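Local coordinates for fuculose-1-phosphate aldolase (Glaciozyma antarctica, PDB 4XXF), which belongs to the class II aldolase and adducin family and carries a zinc ion held by three histidines, at residues 25-30 with 67-72; 43-48 with 115-120; 55-60 with 77-82; 131-136 with 202-207; 144-149 with 172-177. All blocks are in the same frame, centred on the assembly; numbering follows the deposited sequence.

Contact 1: residues 25-30 with 67-72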
# COMPACT_ATOMS: atom_id res chain seq x y z
N ARG A 25 15.48 19.93 10.55
CA ARG A 25 14.14 19.49 10.92
C ARG A 25 13.20 19.63 9.73
O ARG A 25 12.32 18.78 9.52
CB ARG A 25 13.62 20.28 12.14
CG ARG A 25 12.55 19.57 12.96
CD ARG A 25 13.12 18.32 13.60
NE ARG A 25 12.30 17.78 14.68
CZ ARG A 25 12.58 16.64 15.31
NH1 ARG A 25 13.67 15.96 14.97
NH2 ARG A 25 11.80 16.19 16.27
N LEU A 26 13.35 20.70 8.95
CA LEU A 26 12.55 20.91 7.75
C LEU A 26 12.83 19.83 6.73
O LEU A 26 11.91 19.29 6.11
CB LEU A 26 12.80 22.30 7.15
CG LEU A 26 11.92 22.62 5.94
CD1 LEU A 26 10.46 22.61 6.33
CD2 LEU A 26 12.31 23.92 5.30
N VAL A 27 14.11 19.48 6.55
CA VAL A 27 14.46 18.40 5.65
C VAL A 27 13.86 17.07 6.14
O VAL A 27 13.30 16.30 5.34
CB VAL A 27 15.99 18.29 5.51
CG1 VAL A 27 16.35 17.03 4.75
CG2 VAL A 27 16.53 19.50 4.78
N ALA A 28 13.95 16.80 7.44
CA ALA A 28 13.34 15.59 7.99
C ALA A 28 11.84 15.57 7.70
O ALA A 28 11.28 14.53 7.35
CB ALA A 28 13.61 15.49 9.48
N ALA A 29 11.19 16.72 7.83
CA ALA A 29 9.75 16.81 7.57
C ALA A 29 9.43 16.50 6.10
O ALA A 29 8.50 15.74 5.80
CB ALA A 29 9.23 18.18 7.94
N ILE A 30 10.22 17.07 5.20
CA ILE A 30 10.05 16.83 3.77
C ILE A 30 10.28 15.34 3.46
O ILE A 30 9.52 14.72 2.70
CB ILE A 30 11.01 17.71 2.99
CG1 ILE A 30 10.59 19.18 3.15
CG2 ILE A 30 11.03 17.30 1.53
CD1 ILE A 30 11.69 20.20 2.80
N ARG A 67 11.92 12.91 -1.60
CA ARG A 67 12.67 11.72 -1.21
C ARG A 67 14.18 11.95 -1.19
O ARG A 67 14.91 11.23 -0.51
CB ARG A 67 12.31 10.57 -2.17
CG ARG A 67 13.16 9.31 -2.07
CD ARG A 67 13.00 8.64 -0.71
NE ARG A 67 13.74 7.39 -0.61
CZ ARG A 67 15.04 7.30 -0.36
NH1 ARG A 67 15.77 8.39 -0.21
NH2 ARG A 67 15.62 6.11 -0.27
N LEU A 68 14.65 12.95 -1.94
CA LEU A 68 16.08 13.22 -2.05
C LEU A 68 16.50 14.51 -1.36
O LEU A 68 17.66 14.92 -1.49
CB LEU A 68 16.50 13.26 -3.52
CG LEU A 68 16.12 12.00 -4.30
CD1 LEU A 68 16.40 12.20 -5.79
CD2 LEU A 68 16.85 10.75 -3.79
N MET A 69 15.59 15.15 -0.63
CA MET A 69 15.89 16.44 0.01
C MET A 69 17.07 16.32 0.96
O MET A 69 17.16 15.37 1.73
CB MET A 69 14.65 16.93 0.77
CG MET A 69 14.69 18.41 1.16
SD MET A 69 14.72 19.53 -0.28
CE MET A 69 13.46 18.80 -1.35
N THR A 70 17.98 17.29 0.90
CA THR A 70 19.07 17.39 1.87
C THR A 70 19.15 18.82 2.38
O THR A 70 18.59 19.74 1.77
CB THR A 70 20.45 17.00 1.29
OG1 THR A 70 20.91 18.02 0.40
CG2 THR A 70 20.39 15.66 0.56
N VAL A 71 19.84 19.00 3.50
CA VAL A 71 20.00 20.32 4.09
C VAL A 71 20.61 21.32 3.09
O VAL A 71 20.17 22.47 3.01
CB VAL A 71 20.85 20.24 5.38
CG1 VAL A 71 21.33 21.63 5.83
CG2 VAL A 71 20.05 19.56 6.48
N SER A 72 21.57 20.87 2.28
CA SER A 72 22.24 21.72 1.30
C SER A 72 21.33 22.20 0.18
O SER A 72 21.65 23.17 -0.52
CB SER A 72 23.43 20.98 0.70
OG SER A 72 24.46 20.83 1.66

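Contact 2: residues 43-48 with 115-120. With ZN (zinc ion), chain B.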
# COMPACT_ATOMS: atom_id res chain seq x y z
N ALA A 43 4.38 19.47 -6.88
CA ALA A 43 3.52 20.25 -6.03
C ALA A 43 4.01 20.14 -4.60
O ALA A 43 4.68 19.17 -4.21
CB ALA A 43 2.08 19.78 -6.14
N GLY A 44 3.68 21.13 -3.79
CA GLY A 44 3.98 21.02 -2.39
C GLY A 44 5.14 21.87 -1.95
O GLY A 44 6.17 22.02 -2.62
N HIS A 45 4.95 22.41 -0.77
CA HIS A 45 5.95 23.25 -0.17
C HIS A 45 5.85 23.14 1.34
O HIS A 45 4.77 23.02 1.91
CB HIS A 45 5.80 24.71 -0.62
CG HIS A 45 4.55 24.96 -1.40
ND1 HIS A 45 3.35 25.31 -0.81
CD2 HIS A 45 4.30 24.90 -2.73
CE1 HIS A 45 2.43 25.46 -1.74
NE2 HIS A 45 2.98 25.21 -2.92
N LEU A 46 7.02 23.14 1.96
CA LEU A 46 7.11 23.21 3.40
C LEU A 46 8.05 24.35 3.72
O LEU A 46 9.14 24.44 3.17
CB LEU A 46 7.63 21.89 4.00
CG LEU A 46 6.68 20.69 4.08
CD1 LEU A 46 6.48 20.03 2.71
CD2 LEU A 46 7.22 19.69 5.08
N THR A 47 7.61 25.26 4.59
CA THR A 47 8.41 26.42 4.93
C THR A 47 8.66 26.52 6.42
O THR A 47 7.84 26.05 7.23
CB THR A 47 7.74 27.74 4.47
OG1 THR A 47 6.42 27.83 5.02
CG2 THR A 47 7.66 27.82 2.94
N VAL A 48 9.80 27.10 6.79
CA VAL A 48 10.02 27.49 8.17
C VAL A 48 10.62 28.90 8.21
O VAL A 48 11.49 29.26 7.42
CB VAL A 48 10.93 26.48 8.94
CG1 VAL A 48 12.34 26.43 8.35
CG2 VAL A 48 10.98 26.81 10.42
N ILE A 115 4.73 25.91 7.86
CA ILE A 115 3.52 25.64 7.09
C ILE A 115 3.80 24.47 6.16
O ILE A 115 4.86 24.41 5.55
CB ILE A 115 3.08 26.89 6.28
CG1 ILE A 115 2.85 28.10 7.21
CG2 ILE A 115 1.84 26.60 5.43
CD1 ILE A 115 2.54 29.37 6.47
N CYS A 116 2.84 23.54 6.08
CA CYS A 116 2.95 22.36 5.22
C CYS A 116 1.82 22.29 4.22
O CYS A 116 0.66 22.41 4.58
CB CYS A 116 2.91 21.06 6.03
SG CYS A 116 4.15 20.86 7.30
N HIS A 117 2.17 22.05 2.96
CA HIS A 117 1.19 21.81 1.93
C HIS A 117 1.71 20.79 0.93
O HIS A 117 2.85 20.86 0.49
CB HIS A 117 0.85 23.11 1.22
CG HIS A 117 -0.03 22.93 0.02
ND1 HIS A 117 -1.32 22.46 0.11
CD2 HIS A 117 0.21 23.14 -1.29
CE1 HIS A 117 -1.85 22.40 -1.10
NE2 HIS A 117 -0.94 22.80 -1.97
N SER A 118 0.87 19.83 0.57
CA SER A 118 1.22 18.82 -0.41
C SER A 118 -0.07 18.27 -0.96
O SER A 118 -1.09 18.29 -0.27
CB SER A 118 2.07 17.72 0.22
OG SER A 118 2.66 16.88 -0.75
N HIS A 119 -0.04 17.78 -2.19
CA HIS A 119 -1.25 17.26 -2.83
C HIS A 119 -1.40 15.77 -2.55
O HIS A 119 -1.32 14.94 -3.44
CB HIS A 119 -1.21 17.55 -4.33
CG HIS A 119 -1.26 19.01 -4.64
ND1 HIS A 119 -1.38 19.49 -5.93
CD2 HIS A 119 -1.22 20.10 -3.84
CE1 HIS A 119 -1.39 20.82 -5.90
NE2 HIS A 119 -1.31 21.21 -4.64
N SER A 120 -1.61 15.47 -1.29
CA SER A 120 -1.72 14.09 -0.81
C SER A 120 -3.04 13.49 -1.25
O SER A 120 -4.05 14.19 -1.39
CB SER A 120 -1.58 14.05 0.71
OG SER A 120 -2.46 14.99 1.34
ZN ZN B . -1.19 23.21 -4.01
O HOH W 1 2.87 17.29 -3.35
O HOH W 2 0.93 23.14 -4.45
O HOH W 3 -1.23 24.03 -5.86
O HOH W 4 -0.85 25.32 -3.52

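Contact 3: residues 55-60 with 77-82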
# COMPACT_ATOMS: atom_id res chain seq x y z
N HIS A 55 11.13 37.82 8.30
CA HIS A 55 10.60 37.99 6.94
C HIS A 55 11.34 37.12 5.94
O HIS A 55 11.19 37.30 4.73
CB HIS A 55 10.70 39.45 6.50
CG HIS A 55 9.97 40.40 7.39
ND1 HIS A 55 8.62 40.33 7.62
CD2 HIS A 55 10.42 41.46 8.11
CE1 HIS A 55 8.26 41.31 8.44
NE2 HIS A 55 9.33 42.01 8.75
N HIS A 56 12.16 36.20 6.45
CA HIS A 56 12.89 35.27 5.60
C HIS A 56 12.45 33.86 5.93
O HIS A 56 12.12 33.57 7.08
CB HIS A 56 14.40 35.38 5.80
CG HIS A 56 14.98 36.68 5.33
ND1 HIS A 56 16.31 37.01 5.51
CD2 HIS A 56 14.42 37.71 4.67
CE1 HIS A 56 16.54 38.20 4.99
NE2 HIS A 56 15.41 38.65 4.48
N PHE A 57 12.46 32.99 4.92
CA PHE A 57 11.93 31.63 5.06
C PHE A 57 12.80 30.62 4.34
O PHE A 57 13.27 30.88 3.23
CB PHE A 57 10.50 31.58 4.52
CG PHE A 57 9.62 32.61 5.13
CD1 PHE A 57 9.52 33.89 4.58
CD2 PHE A 57 8.93 32.33 6.30
CE1 PHE A 57 8.73 34.85 5.18
CE2 PHE A 57 8.15 33.29 6.90
CZ PHE A 57 8.05 34.55 6.35
N TRP A 58 12.99 29.47 4.97
CA TRP A 58 13.62 28.33 4.31
C TRP A 58 12.54 27.46 3.68
O TRP A 58 11.47 27.28 4.26
CB TRP A 58 14.46 27.52 5.32
CG TRP A 58 15.61 28.32 5.83
CD1 TRP A 58 15.65 29.08 6.96
CD2 TRP A 58 16.89 28.48 5.19
NE1 TRP A 58 16.88 29.70 7.08
CE2 TRP A 58 17.66 29.34 6.01
CE3 TRP A 58 17.46 27.97 4.02
CZ2 TRP A 58 18.96 29.72 5.68
CZ3 TRP A 58 18.76 28.35 3.69
CH2 TRP A 58 19.50 29.21 4.53
N VAL A 59 12.82 26.96 2.48
CA VAL A 59 11.82 26.22 1.73
C VAL A 59 12.52 25.22 0.82
O VAL A 59 13.70 25.39 0.47
CB VAL A 59 10.91 27.19 0.91
CG1 VAL A 59 11.72 27.93 -0.12
CG2 VAL A 59 9.73 26.47 0.25
N ASN A 60 11.81 24.17 0.44
CA ASN A 60 12.30 23.25 -0.58
C ASN A 60 12.40 23.92 -1.95
O ASN A 60 11.55 24.75 -2.29
CB ASN A 60 11.39 22.03 -0.65
CG ASN A 60 9.93 22.40 -0.88
OD1 ASN A 60 9.30 23.05 -0.04
ND2 ASN A 60 9.39 21.96 -2.01
N VAL A 77 14.31 32.47 1.14
CA VAL A 77 13.44 33.32 0.34
C VAL A 77 12.94 34.48 1.21
O VAL A 77 12.60 34.25 2.38
CB VAL A 77 12.25 32.50 -0.22
CG1 VAL A 77 11.32 33.37 -1.04
CG2 VAL A 77 12.76 31.34 -1.07
N ASN A 78 12.86 35.69 0.67
CA ASN A 78 12.31 36.77 1.48
C ASN A 78 10.78 36.80 1.32
O ASN A 78 10.20 35.98 0.60
CB ASN A 78 12.97 38.13 1.17
CG ASN A 78 12.70 38.63 -0.24
OD1 ASN A 78 11.83 38.14 -0.94
ND2 ASN A 78 13.46 39.64 -0.65
N GLN A 79 10.14 37.72 2.03
CA GLN A 79 8.68 37.74 2.10
C GLN A 79 8.04 37.86 0.72
O GLN A 79 6.97 37.31 0.47
CB GLN A 79 8.20 38.89 2.99
CG GLN A 79 6.76 38.76 3.45
CD GLN A 79 6.62 38.01 4.77
OE1 GLN A 79 7.34 38.29 5.73
NE2 GLN A 79 5.69 37.06 4.82
N GLU A 80 8.72 38.58 -0.19
CA GLU A 80 8.15 38.84 -1.51
C GLU A 80 8.57 37.81 -2.57
O GLU A 80 8.25 37.97 -3.74
CB GLU A 80 8.53 40.25 -1.98
CG GLU A 80 10.01 40.60 -1.97
CD GLU A 80 10.45 41.37 -0.73
OE1 GLU A 80 11.20 42.37 -0.88
OE2 GLU A 80 10.07 40.97 0.39
N GLY A 81 9.28 36.77 -2.16
CA GLY A 81 9.56 35.67 -3.06
C GLY A 81 10.93 35.64 -3.71
O GLY A 81 11.23 34.71 -4.46
N THR A 82 11.76 36.63 -3.43
CA THR A 82 13.12 36.65 -3.98
C THR A 82 13.99 35.59 -3.30
O THR A 82 14.04 35.52 -2.08
CB THR A 82 13.77 38.04 -3.81
OG1 THR A 82 12.90 39.03 -4.35
CG2 THR A 82 15.11 38.10 -4.55

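Contact 4: residues 131-136 with 202-207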
# COMPACT_ATOMS: atom_id res chain seq x y z
N LYS A 131 -16.92 19.20 1.69
CA LYS A 131 -17.54 18.91 2.98
C LYS A 131 -16.57 19.22 4.11
O LYS A 131 -15.37 19.04 3.96
CB LYS A 131 -17.93 17.43 3.07
CG LYS A 131 -19.00 16.98 2.11
CD LYS A 131 -19.24 15.49 2.33
CE LYS A 131 -20.40 15.00 1.49
NZ LYS A 131 -20.70 13.57 1.79
N PRO A 132 -17.10 19.65 5.27
CA PRO A 132 -16.21 19.77 6.43
C PRO A 132 -15.76 18.41 6.93
O PRO A 132 -16.44 17.40 6.71
CB PRO A 132 -17.09 20.47 7.47
CG PRO A 132 -18.47 20.08 7.10
CD PRO A 132 -18.49 20.00 5.59
N LEU A 133 -14.63 18.38 7.60
CA LEU A 133 -14.14 17.15 8.20
C LEU A 133 -15.10 16.72 9.31
O LEU A 133 -15.38 17.50 10.23
CB LEU A 133 -12.74 17.35 8.76
CG LEU A 133 -12.04 16.07 9.20
CD1 LEU A 133 -11.50 15.32 7.99
CD2 LEU A 133 -10.93 16.39 10.21
N ALA A 134 -15.61 15.50 9.24
CA ALA A 134 -16.47 14.99 10.31
C ALA A 134 -15.64 14.54 11.50
O ALA A 134 -14.59 13.92 11.34
CB ALA A 134 -17.34 13.84 9.80
N ILE A 135 -16.09 14.86 12.71
CA ILE A 135 -15.35 14.50 13.91
C ILE A 135 -15.92 13.18 14.44
O ILE A 135 -16.85 13.15 15.26
CB ILE A 135 -15.40 15.63 14.96
CG1 ILE A 135 -14.95 16.97 14.34
CG2 ILE A 135 -14.53 15.27 16.17
CD1 ILE A 135 -13.56 16.95 13.70
N THR A 136 -15.36 12.09 13.92
CA THR A 136 -15.91 10.74 14.12
C THR A 136 -14.93 9.76 14.77
O THR A 136 -15.27 8.60 14.99
CB THR A 136 -16.33 10.13 12.79
OG1 THR A 136 -15.18 10.10 11.94
CG2 THR A 136 -17.42 10.97 12.13
N LYS A 202 -4.75 11.30 7.39
CA LYS A 202 -5.31 10.04 7.89
C LYS A 202 -6.81 10.14 8.11
O LYS A 202 -7.56 9.23 7.73
CB LYS A 202 -4.61 9.61 9.18
CG LYS A 202 -5.13 8.29 9.77
CD LYS A 202 -5.04 7.11 8.82
CE LYS A 202 -3.60 6.76 8.45
NZ LYS A 202 -3.53 5.58 7.54
N GLN A 203 -7.30 11.23 8.72
CA GLN A 203 -8.73 11.30 8.96
C GLN A 203 -9.50 11.47 7.64
O GLN A 203 -10.62 10.97 7.53
CB GLN A 203 -9.08 12.42 9.94
CG GLN A 203 -10.56 12.40 10.33
CD GLN A 203 -11.02 11.11 10.98
OE1 GLN A 203 -10.27 10.43 11.67
NE2 GLN A 203 -12.28 10.76 10.76
N CYS A 204 -8.92 12.14 6.65
CA CYS A 204 -9.58 12.18 5.34
C CYS A 204 -9.69 10.77 4.75
O CYS A 204 -10.73 10.41 4.20
CB CYS A 204 -8.81 13.08 4.38
SG CYS A 204 -8.96 14.84 4.71
N GLN A 205 -8.63 9.98 4.88
CA GLN A 205 -8.65 8.59 4.45
C GLN A 205 -9.75 7.81 5.16
O GLN A 205 -10.50 7.06 4.53
CB GLN A 205 -7.29 7.95 4.72
CG GLN A 205 -7.18 6.50 4.22
CD GLN A 205 -5.88 5.86 4.63
OE1 GLN A 205 -5.08 6.46 5.36
NE2 GLN A 205 -5.64 4.65 4.14
N VAL A 206 -9.84 8.00 6.47
CA VAL A 206 -10.83 7.33 7.30
C VAL A 206 -12.25 7.73 6.87
O VAL A 206 -13.13 6.87 6.74
CB VAL A 206 -10.60 7.66 8.79
CG1 VAL A 206 -11.81 7.33 9.62
CG2 VAL A 206 -9.36 6.91 9.30
N GLN A 207 -12.48 9.02 6.64
CA GLN A 207 -13.82 9.45 6.25
C GLN A 207 -14.20 8.89 4.88
O GLN A 207 -15.35 8.49 4.69
CB GLN A 207 -13.94 10.98 6.24
CG GLN A 207 -15.35 11.43 5.82
CD GLN A 207 -15.78 12.79 6.34
OE1 GLN A 207 -15.04 13.47 7.07
NE2 GLN A 207 -16.97 13.20 5.95
O HOH W 5 -18.56 15.76 6.66
O HOH W 6 -13.99 12.45 9.30

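Contact 5: residues 144-149 with 172-177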
# COMPACT_ATOMS: atom_id res chain seq x y z
N TYR A 144 -11.24 19.31 16.14
CA TYR A 144 -12.54 19.79 16.58
C TYR A 144 -12.56 21.31 16.71
O TYR A 144 -11.79 21.88 17.47
CB TYR A 144 -12.92 19.13 17.90
CG TYR A 144 -14.15 19.72 18.54
CD1 TYR A 144 -15.40 19.49 18.00
CD2 TYR A 144 -14.05 20.53 19.65
CE1 TYR A 144 -16.53 20.03 18.57
CE2 TYR A 144 -15.16 21.07 20.23
CZ TYR A 144 -16.40 20.82 19.68
OH TYR A 144 -17.51 21.38 20.27
N GLY A 145 -13.43 21.94 15.93
CA GLY A 145 -13.55 23.39 15.92
C GLY A 145 -12.30 24.11 15.46
O GLY A 145 -12.19 25.33 15.64
N ASP A 146 -11.36 23.40 14.84
CA ASP A 146 -10.06 23.98 14.53
C ASP A 146 -9.56 23.63 13.14
O ASP A 146 -8.35 23.66 12.89
CB ASP A 146 -9.02 23.57 15.58
CG ASP A 146 -7.93 24.61 15.78
OD1 ASP A 146 -8.21 25.83 15.66
OD2 ASP A 146 -6.78 24.23 16.08
N VAL A 147 -10.47 23.28 12.24
CA VAL A 147 -10.09 23.07 10.84
C VAL A 147 -11.05 23.86 9.95
O VAL A 147 -12.28 23.83 10.15
CB VAL A 147 -10.06 21.56 10.45
CG1 VAL A 147 -11.38 20.85 10.75
CG2 VAL A 147 -9.67 21.39 8.99
N ALA A 148 -10.48 24.61 9.03
CA ALA A 148 -11.26 25.45 8.13
C ALA A 148 -11.58 24.73 6.83
O ALA A 148 -10.98 23.72 6.49
CB ALA A 148 -10.50 26.74 7.85
N LEU A 149 -12.54 25.29 6.10
CA LEU A 149 -12.91 24.79 4.79
C LEU A 149 -13.07 25.97 3.87
O LEU A 149 -13.87 26.86 4.13
CB LEU A 149 -14.21 23.98 4.84
CG LEU A 149 -14.76 23.45 3.50
CD1 LEU A 149 -13.79 22.48 2.82
CD2 LEU A 149 -16.13 22.80 3.69
N GLN A 172 -7.45 31.62 12.76
CA GLN A 172 -6.45 31.17 13.73
C GLN A 172 -6.38 29.64 13.87
O GLN A 172 -5.82 29.12 14.84
CB GLN A 172 -6.72 31.80 15.11
CG GLN A 172 -6.77 33.33 15.11
CD GLN A 172 -5.48 33.96 14.64
OE1 GLN A 172 -4.40 33.58 15.08
NE2 GLN A 172 -5.58 34.92 13.73
N LYS A 173 -6.95 28.93 12.90
CA LYS A 173 -7.05 27.47 12.98
C LYS A 173 -5.76 26.77 12.56
O LYS A 173 -4.89 27.38 11.96
CB LYS A 173 -8.24 27.01 12.14
CG LYS A 173 -9.57 27.55 12.70
CD LYS A 173 -10.79 27.05 11.95
CE LYS A 173 -12.07 27.49 12.63
NZ LYS A 173 -12.27 28.96 12.47
N LYS A 174 -5.64 25.49 12.91
CA LYS A 174 -4.39 24.76 12.65
C LYS A 174 -4.30 24.19 11.24
O LYS A 174 -3.22 23.79 10.80
CB LYS A 174 -4.20 23.60 13.65
CG LYS A 174 -5.29 22.53 13.60
CD LYS A 174 -4.86 21.23 14.31
CE LYS A 174 -4.50 21.45 15.77
NZ LYS A 174 -5.68 21.77 16.60
N ALA A 175 -5.43 24.15 10.54
CA ALA A 175 -5.46 23.47 9.25
C ALA A 175 -6.62 23.95 8.42
O ALA A 175 -7.60 24.49 8.94
CB ALA A 175 -5.54 21.95 9.44
N ILE A 176 -6.51 23.76 7.11
CA ILE A 176 -7.58 24.11 6.20
C ILE A 176 -7.67 23.05 5.09
O ILE A 176 -6.67 22.54 4.58
CB ILE A 176 -7.39 25.54 5.60
CG1 ILE A 176 -8.58 25.92 4.71
CG2 ILE A 176 -6.06 25.66 4.85
CD1 ILE A 176 -8.66 27.42 4.41
N ILE A 177 -8.91 22.69 4.77
CA ILE A 177 -9.21 21.86 3.61
C ILE A 177 -9.55 22.80 2.48
O ILE A 177 -10.50 23.57 2.57
CB ILE A 177 -10.35 20.88 3.90
CG1 ILE A 177 -9.96 19.99 5.08
CG2 ILE A 177 -10.69 20.06 2.66
CD1 ILE A 177 -10.99 18.96 5.46
O HOH W 7 -6.96 27.83 17.24

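Contact 1: residues 25-30 with 67-72
The face of helix 15-36 that carries V27 and I30 meets the linker between strands 56-59 and 75-78, where M69, T70 and V71 pass from one short 3-10 piece to the next. V27 spreads its two methyls along this linker. CG1, anti to the backbone N (chi1 171°), rests 3.5 Å from the carbonyl oxygen M69 O, while CG2 reaches the T70-V71 peptide, 3.6 Å from V71 N, and touches the branch V71 CG2 at 3.9 Å. One turn later the branch methyl I30 CG2 lies 3.7 Å from M69 CB, and I30 CD1 approaches M69 CG at 3.9 Å. The M69 chain is bent at chi2 and chi3, which brings its terminal methyl back to I30, with CE 4.1 Å from I30 CG2. In this AraD-like fold the helix lies against the central sheet: L26 and A29 pack on L46 of strand 45-49, and I30 touches both that leucine and the linker. Side chain against side chain, the packing is apolar; V27 also rests its methyls on peptide atoms. M69 O accepts a hydrogen bond from R31 NE, and T70 OG1 is paired with D73. Helix 234-256 also packs on V27, through Y256.

Contact 2: residues 43-48 with 115-120
H117 leaves its strand next to H45, and the two side chains run side by side in the same direction. From CB, which lies beside H45 ND1, a chi1 of 173° carries the ring outward, away from the backbone nitrogen. CD2 is the atom that faces H45: in the conformer given, the H45 ring lies obliquely beside it, though how closely the two approach is doubtful. On the other side of the ring ND1 is bonded to L183 O, which helps fix its rotation. At the tip, NE2 binds the zinc ion at 2.1 Å. Strands 45-49 and 114-118 are antiparallel neighbours in the central sheet, and H45 with H117 is a hydrogen-bonded pair, H45 N donating to H117 O at 2.9 Å; T47 and I115 form the next such pair. The zinc site is built from H117 of this strand and H119 two residues on, at the centre of an inverse gamma turn. H119 NE2 and H181 supply the other two protein ligands, and three waters complete the shell. A43 CB lies over one face of the H119 ring in a CH-pi contact, 3.6 Å from its centroid, and D139 of the second subunit hydrogen-bonds H119 ND1.

Contact 3: residues 55-60 with 77-82
V77 opens the contact by pairing with F57 across the antiparallel strands 75-78 and 56-59, the former outermost in the chain's central sheet. V77 N donates to F57 O and F57 N to V77 O, both at 2.8 Å, which makes them a hydrogen-bonded pair. In the conformer modelled here, V77 CG2 turns toward the next residue but one of the facing strand and meets V59 CG1 at 3.7 Å, while V77 O also lies near the edge of the F57 ring. N78 follows, its CB 3.8 Å from H56 CD2. With chi1 at 65° its amide is folded back over its own turn, away from H56, and OD1 receives T82 N at 2.9 Å, the donor standing above the carbonyl plane, together with a weak bond from E80 N. N78 begins the type I turn that ends at G81, closed by G81 N to N78 O.

Q79, in that turn, reaches back across to the first segment. The bend at chi2 (91°) brings its amide between H55 and the rim of F57. Q79 OE1 accepts H55 ND1 at 3.1 Å, with the oxygen in the plane of the imidazole and the amide plane turned 74° from it. The same oxygen lies at the F57 ring edge, 3.8 Å from CE1. Beyond the two segments, F99 of helix 96-108 packs on both F57 and V77, and Q79 O accepts S103 OG from that helix.

The bond to Q79 OE1 implies that H55 carries its proton on ND1, at least in part; the same amide oxygen, bonded to the imidazole, also packs at the edge of the buried F57 ring.

Contact 4: residues 131-136 with 202-207
A134 N donates to Q207 OE1 at 3.0 Å, an almost straight bond (170° at the hydrogen) that ties the loop backbone to a helix side chain. The donor is tilted 21° from the amide plane, and A134 CB packs beside the same oxygen. Q207 reaches the loop because its chain is extended from CB to the amide. One turn earlier Q203 CG meets the fork of L133, 3.9 Å from CD1 and 4.0 Å from CD2, with C204 SG farther along at 4.2 Å from L133 CD1. A water joins the two glutamines: it donates to Q207 OE1 at 2.7 Å and to A134 O, and accepts from Q203 NE2. Q207 OE1 is therefore gripped by two donors. The loop, which leads from helix 121-127 toward strand 147-150, is in this way fastened along the long helix 190-213 of the AraD-like fold. A second water spans P132 O and Q207 NE2. In the outer shell D211 takes a hydrogen bond from Q207 NE2, T137 holds Q203 OE1, and F126 packs against C204 and Q207. T136 O is bonded by N180 of the third subunit, whose A125 also packs on V206.

Contact 5: residues 144-149 with 172-177
A chi1 of -151° swings the D146 carboxylate away from its own amide nitrogen, and K174 starts its curl toward it at chi1 (61°) and completes it through bends at chi3 and chi4. Carboxylate and ammonium meet in this way although the two side chains cross at about a right angle. K174 NZ bonds D146 OD2 at 2.7 Å, a salt bridge that uses the anti lone pair of the oxygen. The other oxygen, OD1, faces K173, 3.3 Å from K173 CA, and takes a hydrogen from a water that also donates to Q172 O. K173 slides past D146 in the opposite direction; its aliphatic CD lies against the backbone, 3.8 Å from V147 C, and its CE approaches G145 O.

Beyond these residues the chains become parallel strands at the edge of the central sheet. A148 lies between two bonds of the parallel ladder: A148 N donates to A175 O and A148 O accepts I177 N, each at 2.9 Å and nearly straight, 174° at the hydrogen. On one face of the sheet A148 CB packs on I176 CG1 at 3.8 Å. On the other, V147 CG2 lies near I177 CG1, and L149 CD1 touches I177 CG2 at 3.9 Å. Helix 163-170 lies in the connection between the strands and packs on I176, as in a beta-alpha-beta crossover.

K174 NZ is also bonded to A142 O and G232 O, and W196 offers it a cation-pi contact. The buried lysine has three oxygen partners and an aromatic ring, which should favour its charged form, while D146 gives OD2 to the lysine and OD1 to a water.

How the contacts relate
Contacts 2, 3 and 5 lie on one mixed sheet: 3 joins strands 56-59 and 75-78 at one edge, 2 the central pair 45-49 and 114-118, and 5 strands 175-178 and 147-150 at the other edge. The centres of 3 and 5 are about 24 Å apart. Contact 1 seats helix 15-36, touching contacts 2 and 3 through L26 and I30, whereas contact 4 packs against contact 5, their centres about 12 Å apart, across the chain's centre from contact 1. Contact 1 alternates along the chain with 2 and 3, and 3 falls wholly between the segments of 2; contacts 4 and 5 follow, 5 between the segments of 4. H117 stands on a middle strand and H119 just beyond it, placing the zinc site near mid-sheet.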